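Local coordinates for protein fructose-bisphosphate aldolase (Plasmodium falciparum, PDB 4TR9) that belongs to the class-one fructose-bisphosphate aldolases, enzymes built on a TIM-barrel fold, and forms an assembly of four chains, at residues P110-P122 / K128-C140. Residues are numbered along the deposited sequence; the frame is centred on the assembly and turned at random.
Sequences PGIKVDKGLVNIP and KSTQGLDGLAERC
Val-119 and Ser-129 form the hydrogen-bonded pair of a short antiparallel beta hairpin, strands 118-120 and 128-130, with Val-119 N 2.6 Å from Ser-129 O and Ser-129 N returning a bond to Val-119 O. The hairpin lies in the beta-alpha loop of a TIM barrel, between barrel strand 109-113 and helix 136-146. Pairing continues beyond the strands, where Gln-131 N bonds to Gly-117 O and Lys-116 N gives a short bond to Gln-131 O. The aliphatic part of Lys-116 runs extended over Gly-132 CA, and its CE lies over one face of the Arg-139 guanidinium, 3.4 Å from NH2. A bend at chi3 (-56°) turns the Arg-139 guanidinium back to the loop, where NH1 reaches Gly-132 O and NH2 reaches Asp-134 O, both close to its plane. Asp-134 O also accepts from Lys-116 NZ, a shared acceptor that probably eases the proximity of the two cations; Lys-116 NZ is further salt-bridged to Asp-134 of the second subunit. Just past the barrel strand, Val-114 CB packs 3.8 Å from Leu-136 CD1. Asp-115 OD1 closes an Asx turn by accepting from Gly-117 N, while OD2 takes a salt bridge from NZ of the ligand-pocket residue Lys-113. At the far end, Lys-128 bends at chi2 (-59°) to lie alongside Asn-120, its NZ 2.5 Å from Asn-120 OD1 and tilted 34° from the amide carbonyl plane.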
loop_
_atom_site.group_PDB
_atom_site.type_symbol
_atom_site.label_atom_id
_atom_site.label_comp_id
_atom_site.label_asym_id
_atom_site.label_seq_id
_atom_site.Cartn_x
_atom_site.Cartn_y
_atom_site.Cartn_z
ATOM N N PRO A 110 -7.404 11.144 -34.513
ATOM C CA PRO A 110 -7.719 9.713 -34.461
ATOM C C PRO A 110 -7.346 9.075 -33.124
ATOM O O PRO A 110 -6.249 9.301 -32.612
ATOM C CB PRO A 110 -6.873 9.124 -35.596
ATOM C CG PRO A 110 -6.552 10.283 -36.484
ATOM C CD PRO A 110 -6.422 11.452 -35.565
ATOM N N GLY A 111 -8.261 8.284 -32.570
ATOM C CA GLY A 111 -8.010 7.563 -31.335
ATOM C C GLY A 111 -8.244 6.080 -31.524
ATOM O O GLY A 111 -8.915 5.672 -32.471
ATOM N N ILE A 112 -7.700 5.267 -30.626
ATOM C CA ILE A 112 -7.795 3.820 -30.778
ATOM C C ILE A 112 -8.066 3.099 -29.456
ATOM O O ILE A 112 -7.446 3.383 -28.430
ATOM C CB ILE A 112 -6.507 3.251 -31.424
ATOM C CG1 ILE A 112 -6.597 1.731 -31.574
ATOM C CG2 ILE A 112 -5.271 3.657 -30.629
ATOM C CD1 ILE A 112 -7.702 1.272 -32.498
ATOM N N LYS A 113 -9.019 2.175 -29.493
ATOM C CA LYS A 113 -9.306 1.304 -28.361
ATOM C C LYS A 113 -8.286 0.170 -28.320
ATOM O O LYS A 113 -8.145 -0.577 -29.287
ATOM C CB LYS A 113 -10.728 0.750 -28.470
ATOM C CG LYS A 113 -11.087 -0.298 -27.438
ATOM C CD LYS A 113 -12.423 -0.938 -27.780
ATOM C CE LYS A 113 -12.849 -1.941 -26.726
ATOM N NZ LYS A 113 -13.121 -1.277 -25.425
ATOM N N VAL A 114 -7.573 0.044 -27.204
ATOM C CA VAL A 114 -6.479 -0.918 -27.119
ATOM C C VAL A 114 -6.744 -2.057 -26.135
ATOM O O VAL A 114 -5.926 -2.967 -26.002
ATOM C CB VAL A 114 -5.159 -0.228 -26.716
ATOM C CG1 VAL A 114 -4.856 0.924 -27.660
ATOM C CG2 VAL A 114 -5.230 0.260 -25.278
ATOM N N ASP A 115 -7.882 -2.013 -25.450
ATOM C CA ASP A 115 -8.206 -3.050 -24.476
ATOM C C ASP A 115 -8.789 -4.285 -25.162
ATOM O O ASP A 115 -9.420 -4.178 -26.214
ATOM C CB ASP A 115 -9.172 -2.515 -23.411
ATOM C CG ASP A 115 -10.559 -2.252 -23.950
ATOM O OD1 ASP A 115 -11.374 -3.198 -23.989
ATOM O OD2 ASP A 115 -10.842 -1.093 -24.320
ATOM N N LYS A 116 -8.569 -5.453 -24.565
ATOM C CA LYS A 116 -9.018 -6.714 -25.150
ATOM C C LYS A 116 -10.254 -7.278 -24.455
ATOM O O LYS A 116 -10.498 -8.484 -24.497
ATOM C CB LYS A 116 -7.896 -7.755 -25.106
ATOM C CG LYS A 116 -6.668 -7.410 -25.933
ATOM C CD LYS A 116 -5.613 -8.500 -25.805
ATOM C CE LYS A 116 -4.343 -8.141 -26.559
ATOM N NZ LYS A 116 -3.286 -9.176 -26.383
ATOM N N GLY A 117 -11.028 -6.411 -23.811
ATOM C CA GLY A 117 -12.248 -6.839 -23.150
ATOM C C GLY A 117 -12.061 -7.150 -21.678
ATOM O O GLY A 117 -10.990 -6.920 -21.116
ATOM N N LEU A 118 -13.107 -7.685 -21.054
ATOM C CA LEU A 118 -13.101 -7.932 -19.615
ATOM C C LEU A 118 -13.026 -9.416 -19.270
ATOM O O LEU A 118 -13.509 -10.267 -20.017
ATOM C CB LEU A 118 -14.346 -7.320 -18.971
ATOM C CG LEU A 118 -14.557 -5.819 -19.168
ATOM C CD1 LEU A 118 -15.862 -5.383 -18.526
ATOM C CD2 LEU A 118 -13.386 -5.034 -18.600
ATOM N N VAL A 119 -12.416 -9.713 -18.127
ATOM C CA VAL A 119 -12.317 -11.077 -17.617
ATOM C C VAL A 119 -12.545 -11.080 -16.106
ATOM O O VAL A 119 -12.015 -10.226 -15.394
ATOM C CB VAL A 119 -10.942 -11.711 -17.941
ATOM C CG1 VAL A 119 -10.744 -13.005 -17.168
ATOM C CG2 VAL A 119 -10.805 -11.959 -19.435
ATOM N N ASN A 120 -13.343 -12.031 -15.627
ATOM C CA ASN A 120 -13.621 -12.161 -14.199
ATOM C C ASN A 120 -12.360 -12.329 -13.361
ATOM O O ASN A 120 -11.432 -13.035 -13.754
ATOM C CB ASN A 120 -14.557 -13.345 -13.944
ATOM C CG ASN A 120 -15.989 -13.053 -14.336
ATOM O OD1 ASN A 120 -16.473 -11.934 -14.172
ATOM N ND2 ASN A 120 -16.679 -14.063 -14.854
ATOM N N ILE A 121 -12.330 -11.672 -12.207
ATOM C CA ILE A 121 -11.244 -11.853 -11.254
ATOM C C ILE A 121 -11.549 -13.037 -10.349
ATOM O O ILE A 121 -12.617 -13.091 -9.739
ATOM C CB ILE A 121 -11.020 -10.600 -10.386
ATOM C CG1 ILE A 121 -10.700 -9.387 -11.259
ATOM C CG2 ILE A 121 -9.902 -10.840 -9.383
ATOM C CD1 ILE A 121 -10.483 -8.113 -10.470
ATOM N N PRO A 122 -10.617 -13.998 -10.270
ATOM C CA PRO A 122 -10.763 -15.140 -9.363
ATOM C C PRO A 122 -10.944 -14.689 -7.917
ATOM O O PRO A 122 -10.446 -13.624 -7.545
ATOM C CB PRO A 122 -9.446 -15.900 -9.540
ATOM C CG PRO A 122 -8.984 -15.529 -10.906
ATOM C CD PRO A 122 -9.401 -14.100 -11.095
ATOM N N LYS A 128 -14.876 -7.624 -12.686
ATOM C CA LYS A 128 -14.146 -7.714 -13.945
ATOM C C LYS A 128 -12.725 -7.158 -13.898
ATOM O O LYS A 128 -12.402 -6.289 -13.088
ATOM C CB LYS A 128 -14.929 -6.994 -15.046
ATOM C CG LYS A 128 -16.369 -7.458 -15.186
ATOM C CD LYS A 128 -16.440 -8.943 -15.488
ATOM C CE LYS A 128 -17.879 -9.409 -15.632
ATOM N NZ LYS A 128 -17.958 -10.871 -15.904
ATOM N N SER A 129 -11.887 -7.679 -14.789
ATOM C CA SER A 129 -10.542 -7.163 -15.014
ATOM C C SER A 129 -10.303 -7.044 -16.517
ATOM O O SER A 129 -10.801 -7.858 -17.293
ATOM C CB SER A 129 -9.493 -8.068 -14.370
ATOM O OG SER A 129 -8.181 -7.651 -14.703
ATOM N N THR A 130 -9.543 -6.033 -16.929
ATOM C CA THR A 130 -9.344 -5.774 -18.351
ATOM C C THR A 130 -8.008 -6.317 -18.860
ATOM O O THR A 130 -6.968 -6.119 -18.233
ATOM C CB THR A 130 -9.419 -4.268 -18.659
ATOM O OG1 THR A 130 -10.324 -3.635 -17.747
ATOM C CG2 THR A 130 -9.903 -4.043 -20.078
ATOM N N GLN A 131 -8.049 -6.998 -20.001
ATOM C CA GLN A 131 -6.845 -7.559 -20.603
ATOM C C GLN A 131 -6.389 -6.736 -21.805
ATOM O O GLN A 131 -7.192 -6.050 -22.437
ATOM C CB GLN A 131 -7.083 -9.010 -21.021
ATOM C CG GLN A 131 -7.322 -9.958 -19.859
ATOM C CD GLN A 131 -7.452 -11.400 -20.302
ATOM O OE1 GLN A 131 -7.911 -11.682 -21.409
ATOM N NE2 GLN A 131 -7.041 -12.323 -19.441
ATOM N N GLY A 132 -5.098 -6.801 -22.112
ATOM C CA GLY A 132 -4.560 -6.081 -23.253
ATOM C C GLY A 132 -3.140 -5.577 -23.081
ATOM O O GLY A 132 -2.653 -4.793 -23.897
ATOM N N LEU A 133 -2.469 -6.024 -22.025
ATOM C CA LEU A 133 -1.105 -5.586 -21.753
ATOM C C LEU A 133 -0.087 -6.316 -22.625
ATOM O O LEU A 133 0.953 -5.758 -22.972
ATOM C CB LEU A 133 -0.763 -5.786 -20.275
ATOM C CG LEU A 133 -1.439 -4.828 -19.292
ATOM C CD1 LEU A 133 -1.043 -5.156 -17.862
ATOM C CD2 LEU A 133 -1.087 -3.388 -19.631
ATOM N N ASP A 134 -0.392 -7.560 -22.979
ATOM C CA ASP A 134 0.521 -8.371 -23.781
ATOM C C ASP A 134 0.619 -7.852 -25.212
ATOM O O ASP A 134 -0.353 -7.886 -25.966
ATOM C CB ASP A 134 0.076 -9.835 -23.785
ATOM C CG ASP A 134 0.021 -10.431 -22.392
ATOM O OD1 ASP A 134 0.658 -9.869 -21.476
ATOM O OD2 ASP A 134 -0.655 -11.464 -22.213
ATOM N N GLY A 135 1.803 -7.373 -25.579
ATOM C CA GLY A 135 2.040 -6.858 -26.914
ATOM C C GLY A 135 1.430 -5.488 -27.138
ATOM O O GLY A 135 1.254 -5.059 -28.279
ATOM N N LEU A 136 1.110 -4.797 -26.048
ATOM C CA LEU A 136 0.501 -3.474 -26.128
ATOM C C LEU A 136 1.454 -2.457 -26.746
ATOM O O LEU A 136 1.051 -1.644 -27.578
ATOM C CB LEU A 136 0.056 -3.001 -24.742
ATOM C CG LEU A 136 -0.549 -1.597 -24.669
ATOM C CD1 LEU A 136 -1.767 -1.487 -25.573
ATOM C CD2 LEU A 136 -0.910 -1.235 -23.237
ATOM N N ALA A 137 2.717 -2.510 -26.337
ATOM C CA ALA A 137 3.730 -1.586 -26.840
ATOM C C ALA A 137 3.932 -1.748 -28.344
ATOM O O ALA A 137 4.195 -0.776 -29.052
ATOM C CB ALA A 137 5.044 -1.792 -26.104
ATOM N N GLU A 138 3.804 -2.980 -28.822
ATOM C CA GLU A 138 3.957 -3.267 -30.243
ATOM C C GLU A 138 2.773 -2.726 -31.038
ATOM O O GLU A 138 2.939 -2.228 -32.151
ATOM C CB GLU A 138 4.108 -4.773 -30.477
ATOM C CG GLU A 138 5.484 -5.328 -30.127
ATOM C CD GLU A 138 5.786 -5.276 -28.640
ATOM O OE1 GLU A 138 4.837 -5.374 -27.833
ATOM O OE2 GLU A 138 6.973 -5.132 -28.278
ATOM N N ARG A 139 1.581 -2.820 -30.458
ATOM C CA ARG A 139 0.377 -2.325 -31.115
ATOM C C ARG A 139 0.343 -0.801 -31.124
ATOM O O ARG A 139 -0.157 -0.192 -32.068
ATOM C CB ARG A 139 -0.877 -2.878 -30.434
ATOM C CG ARG A 139 -1.004 -4.389 -30.510
ATOM C CD ARG A 139 -2.406 -4.850 -30.148
ATOM N NE ARG A 139 -2.819 -4.384 -28.828
ATOM C CZ ARG A 139 -2.554 -5.023 -27.694
ATOM N NH1 ARG A 139 -2.971 -4.526 -26.537
ATOM N NH2 ARG A 139 -1.868 -6.158 -27.714
ATOM N N CYS A 140 0.877 -0.190 -30.069
ATOM C CA CYS A 140 0.943 1.265 -29.983
ATOM C C CYS A 140 1.784 1.843 -31.116
ATOM O O CYS A 140 1.410 2.845 -31.728
ATOM C CB CYS A 140 1.510 1.703 -28.630
ATOM S SG CYS A 140 0.396 1.470 -27.226
#